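Local coordinates for 3-oxoacyl-[acyl-carrier-protein] synthase (Arabidopsis thaliana, PDB 2IX4), which catalyses the condensation steps of mitochondrial fatty acid synthesis, lengthening an acyl chain by two carbons taken from malonyl-ACP, at residues 302-307 against 411-416; 315-320 against 333-338. All blocks are in the same frame, centred on the assembly; numbering follows the deposited sequence.

Interaction 1 of 2, residues 302-307 against 411-416; sequences RALRQS and TAMSNS. With K (potassium ion), chain D.
Met413 meets Ala303 and Leu304 through a single methyl group, a compact example of how a long thioether lets a strand reach a helix that stands off from it. Its CB already points toward segment 302-307 of helix 294-307, yet CB and CG make no contact with residues 302-307 and serve to carry the chain outward. CG lies anti to the backbone N (chi1 177°) and the next torsion is also extended, which takes SD straight out from the strand. Met413 SD is still 5.2 Å from Ala303 CB. The turn at chi3 (-81°) then swings CE into contact: Met413 CE lies 4.0 Å from Ala303 CB and 3.9 Å from Leu304 CG. Ala303, short and facing the strand, meets the methyl directly, whereas the side chain of Leu304 comes in from the flank and crosses that of Met413 at about a right angle. The contact is small, buried and wholly apolar. Further along the helix, Ser307 OG turns back to donate to Leu304 O at 2.7 Å. On the strand, the next residue faces the other way: Ser414 OG binds the potassium ion at 3.0 Å, and Asn415 O binds it at 2.6 Å, with Glu368 among the other ligands. Strand 411-418 lies between two helices, as expected of a layered thiolase-like fold. Helix 294-307 packs on one face of the sheet, where Met413 also touches Leu427 of the adjoining strand 422-429, and helix 364-378 meets Ala412 and Ser414 on the other.

Interaction 2 of 2, residues 315-320 against 333-338; sequences DYVNAH and RAIKTV. With K (potassium ion), chain D.
Ile335 faces Val317 and Ala319 from helix 325-339, and the end of its longer branch makes the whole contact. An extended chi2 (167°) pushes CD1 toward the strand, where Ile335 CD1 lies 4.3 Å from Val317 CG1 and 4.4 Å from Ala319 CB. This small apolar patch is the packed side. The next two residues, Lys336 and Thr337, are carried round to the exposed side, where Thr337 bonds locally: Thr337 OG1 donates to Arg333 O at 3.1 Å from above the carbonyl plane, while Thr337 N reaches the same oxygen from the opposite face. Behind the strand the setting is buried but polar. Asn318 points away from the helix and binds the potassium ion through both O and OD1, joined by a longer contact from Ala319 O. Asn318 ND2 donates to Tyr316 OH at 3.0 Å, a bond bent to 142° that helps fix the amide with OD1 toward the metal. His320, probably an active-site residue, comes just after Ala319, its N bonded to Glu331 of helix 325-339. Strand 316-318 runs between strands 349-351 and 411-418, with helix 325-339 packed on one face and helix 364-378 on the other.

Read from the N terminus, the chain lays down helix 294-307, then strand 316-318, then helix 325-339. Interaction 2 closes first, returning that helix onto the strand with 12 residues between its segments, eight of them helical. The chain must run much further, to strand 411-418, before interaction 1 closes its loop of 103 residues, which contains the shorter one entirely. The two strands become parallel neighbours, joined by probable hydrogen bonds from Met413 N to Tyr316 O and from Asn318 N to Met413 O. Met300 of helix 294-307 touches both Met413 and Ala334, linking the two helices over the sheet, while both strands contribute ligands to one potassium ion.

Interaction 1 of 2, residues 302-307 against 411-416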
# COMPACT_ATOMS: atom_id res chain seq x y z
N ARG A 302 19.92 7.73 -7.34
CA ARG A 302 18.77 8.62 -7.56
C ARG A 302 18.53 9.57 -6.39
O ARG A 302 18.22 10.74 -6.59
CB ARG A 302 17.52 7.81 -7.89
CG ARG A 302 17.49 7.37 -9.35
CD ARG A 302 16.62 6.15 -9.58
NE ARG A 302 16.72 5.68 -10.97
CZ ARG A 302 16.05 4.66 -11.48
NH1 ARG A 302 15.20 3.97 -10.73
NH2 ARG A 302 16.22 4.32 -12.75
N ALA A 303 18.70 9.06 -5.16
CA ALA A 303 18.59 9.89 -3.96
C ALA A 303 19.69 10.95 -3.92
O ALA A 303 19.43 12.11 -3.57
CB ALA A 303 18.63 9.01 -2.71
N LEU A 304 20.91 10.56 -4.28
CA LEU A 304 22.05 11.48 -4.39
C LEU A 304 21.81 12.58 -5.41
O LEU A 304 21.99 13.77 -5.12
CB LEU A 304 23.33 10.71 -4.77
CG LEU A 304 24.14 10.05 -3.65
CD1 LEU A 304 25.16 9.08 -4.24
CD2 LEU A 304 24.84 11.11 -2.81
N ARG A 305 21.40 12.17 -6.61
CA ARG A 305 21.13 13.09 -7.72
C ARG A 305 20.10 14.16 -7.34
O ARG A 305 20.27 15.34 -7.68
CB ARG A 305 20.70 12.31 -8.97
CG ARG A 305 20.55 13.13 -10.25
CD ARG A 305 21.81 13.92 -10.62
NE ARG A 305 21.87 15.19 -9.89
CZ ARG A 305 22.80 16.13 -10.07
NH1 ARG A 305 23.77 15.96 -10.97
NH2 ARG A 305 22.76 17.24 -9.35
N GLN A 306 19.05 13.76 -6.63
CA GLN A 306 18.00 14.67 -6.17
C GLN A 306 18.51 15.71 -5.17
O GLN A 306 18.06 16.86 -5.18
CB GLN A 306 16.85 13.89 -5.53
CG GLN A 306 15.98 13.11 -6.51
CD GLN A 306 15.06 12.13 -5.81
OE1 GLN A 306 14.54 12.41 -4.73
NE2 GLN A 306 14.86 10.96 -6.42
N SER A 307 19.44 15.30 -4.31
CA SER A 307 19.98 16.17 -3.28
C SER A 307 21.04 17.13 -3.83
O SER A 307 21.37 18.13 -3.19
CB SER A 307 20.58 15.34 -2.14
OG SER A 307 21.70 14.59 -2.60
N THR A 411 25.17 14.41 6.62
CA THR A 411 24.32 13.70 5.66
C THR A 411 24.19 12.22 6.06
O THR A 411 25.18 11.57 6.39
CB THR A 411 24.89 13.79 4.23
OG1 THR A 411 26.27 13.43 4.24
CG2 THR A 411 24.74 15.20 3.67
N ALA A 412 22.96 11.71 6.01
CA ALA A 412 22.69 10.31 6.33
C ALA A 412 21.72 9.71 5.33
O ALA A 412 20.66 10.27 5.06
CB ALA A 412 22.14 10.18 7.75
N MET A 413 22.09 8.56 4.77
CA MET A 413 21.28 7.85 3.79
C MET A 413 20.80 6.51 4.36
O MET A 413 21.56 5.81 5.02
CB MET A 413 22.07 7.64 2.49
CG MET A 413 21.34 6.84 1.41
SD MET A 413 22.34 6.58 -0.08
CE MET A 413 22.12 8.14 -0.92
N SER A 414 19.54 6.17 4.09
CA SER A 414 18.95 4.93 4.58
C SER A 414 18.32 4.11 3.45
O SER A 414 17.42 4.58 2.77
CB SER A 414 17.91 5.23 5.67
OG SER A 414 17.43 4.03 6.26
N ASN A 415 18.82 2.89 3.27
CA ASN A 415 18.32 1.97 2.24
C ASN A 415 17.25 1.02 2.78
O ASN A 415 17.37 0.52 3.90
CB ASN A 415 19.47 1.13 1.69
CG ASN A 415 20.51 1.95 0.95
OD1 ASN A 415 20.26 3.09 0.56
ND2 ASN A 415 21.68 1.37 0.74
N SER A 416 16.21 0.79 1.98
CA SER A 416 15.18 -0.20 2.30
C SER A 416 14.77 -0.96 1.05
O SER A 416 14.31 -0.35 0.08
CB SER A 416 13.95 0.46 2.92
OG SER A 416 14.31 1.25 4.04
K K D . 18.15 1.15 6.32

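Interaction 2 of 2, residues 315-320 against 333-338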
# COMPACT_ATOMS: atom_id res chain seq x y z
N ASP A 315 28.09 11.14 4.83
CA ASP A 315 28.79 10.80 6.06
C ASP A 315 28.43 9.42 6.60
O ASP A 315 29.32 8.67 7.02
CB ASP A 315 28.55 11.87 7.13
CG ASP A 315 29.21 13.20 6.79
OD1 ASP A 315 30.14 13.22 5.97
OD2 ASP A 315 28.79 14.22 7.37
N TYR A 316 27.14 9.09 6.58
CA TYR A 316 26.65 7.84 7.17
C TYR A 316 25.61 7.14 6.30
O TYR A 316 24.70 7.78 5.77
CB TYR A 316 26.10 8.08 8.58
CG TYR A 316 25.41 6.87 9.18
CD1 TYR A 316 26.13 5.69 9.44
CD2 TYR A 316 24.05 6.89 9.49
CE1 TYR A 316 25.51 4.57 9.98
CE2 TYR A 316 23.42 5.77 10.04
CZ TYR A 316 24.16 4.61 10.28
OH TYR A 316 23.55 3.50 10.82
N VAL A 317 25.76 5.83 6.15
CA VAL A 317 24.77 5.01 5.46
C VAL A 317 24.22 3.96 6.43
O VAL A 317 24.97 3.13 6.96
CB VAL A 317 25.35 4.32 4.20
CG1 VAL A 317 24.37 3.30 3.62
CG2 VAL A 317 25.72 5.36 3.14
N ASN A 318 22.92 4.02 6.70
CA ASN A 318 22.25 2.95 7.42
C ASN A 318 21.78 1.91 6.41
O ASN A 318 20.79 2.12 5.70
CB ASN A 318 21.10 3.50 8.27
CG ASN A 318 20.46 2.43 9.16
OD1 ASN A 318 19.64 1.64 8.69
ND2 ASN A 318 20.82 2.43 10.44
N ALA A 319 22.53 0.81 6.32
CA ALA A 319 22.28 -0.24 5.33
C ALA A 319 21.00 -1.01 5.61
O ALA A 319 20.52 -1.05 6.75
CB ALA A 319 23.47 -1.20 5.27
N HIS A 320 20.42 -1.60 4.56
CA HIS A 320 19.23 -2.45 4.74
C HIS A 320 19.61 -3.77 5.40
O HIS A 320 18.84 -4.29 6.21
CB HIS A 320 18.52 -2.70 3.40
CG HIS A 320 17.28 -3.53 3.53
ND1 HIS A 320 16.17 -3.12 4.25
CD2 HIS A 320 16.98 -4.77 3.06
CE1 HIS A 320 15.24 -4.05 4.20
NE2 HIS A 320 15.71 -5.07 3.49
N ARG A 333 28.31 -4.79 -2.02
CA ARG A 333 28.81 -4.61 -3.39
C ARG A 333 28.27 -3.32 -4.00
O ARG A 333 29.01 -2.57 -4.64
CB ARG A 333 28.38 -5.81 -4.23
CG ARG A 333 29.32 -6.15 -5.37
CD ARG A 333 29.04 -7.55 -5.91
NE ARG A 333 29.41 -8.61 -4.96
CZ ARG A 333 28.55 -9.46 -4.40
NH1 ARG A 333 27.26 -9.42 -4.70
NH2 ARG A 333 28.99 -10.38 -3.55
N ALA A 334 26.98 -3.05 -3.78
CA ALA A 334 26.32 -1.85 -4.28
C ALA A 334 26.85 -0.57 -3.62
O ALA A 334 27.00 0.45 -4.30
CB ALA A 334 24.81 -1.97 -4.08
N ILE A 335 27.12 -0.63 -2.32
CA ILE A 335 27.73 0.49 -1.60
C ILE A 335 29.14 0.79 -2.13
O ILE A 335 29.52 1.95 -2.27
CB ILE A 335 27.73 0.26 -0.06
CG1 ILE A 335 26.30 0.27 0.48
CG2 ILE A 335 28.57 1.33 0.66
CD1 ILE A 335 26.15 -0.26 1.91
N LYS A 336 29.89 -0.27 -2.46
CA LYS A 336 31.19 -0.12 -3.11
C LYS A 336 31.09 0.54 -4.48
O LYS A 336 31.96 1.33 -4.85
CB LYS A 336 31.89 -1.48 -3.25
CG LYS A 336 33.19 -1.60 -2.45
CD LYS A 336 33.94 -2.89 -2.75
CE LYS A 336 34.70 -2.81 -4.07
NZ LYS A 336 35.58 -4.00 -4.29
N THR A 337 30.04 0.21 -5.23
CA THR A 337 29.84 0.76 -6.58
C THR A 337 29.46 2.24 -6.55
O THR A 337 29.93 3.03 -7.36
CB THR A 337 28.80 -0.07 -7.37
OG1 THR A 337 29.25 -1.43 -7.49
CG2 THR A 337 28.59 0.50 -8.78
N VAL A 338 28.60 2.61 -5.60
CA VAL A 338 28.11 3.98 -5.50
C VAL A 338 29.17 4.94 -4.93
O VAL A 338 29.33 6.06 -5.41
CB VAL A 338 26.80 4.05 -4.66
CG1 VAL A 338 26.41 5.49 -4.36
CG2 VAL A 338 25.68 3.33 -5.38
K K D . 18.15 1.15 6.32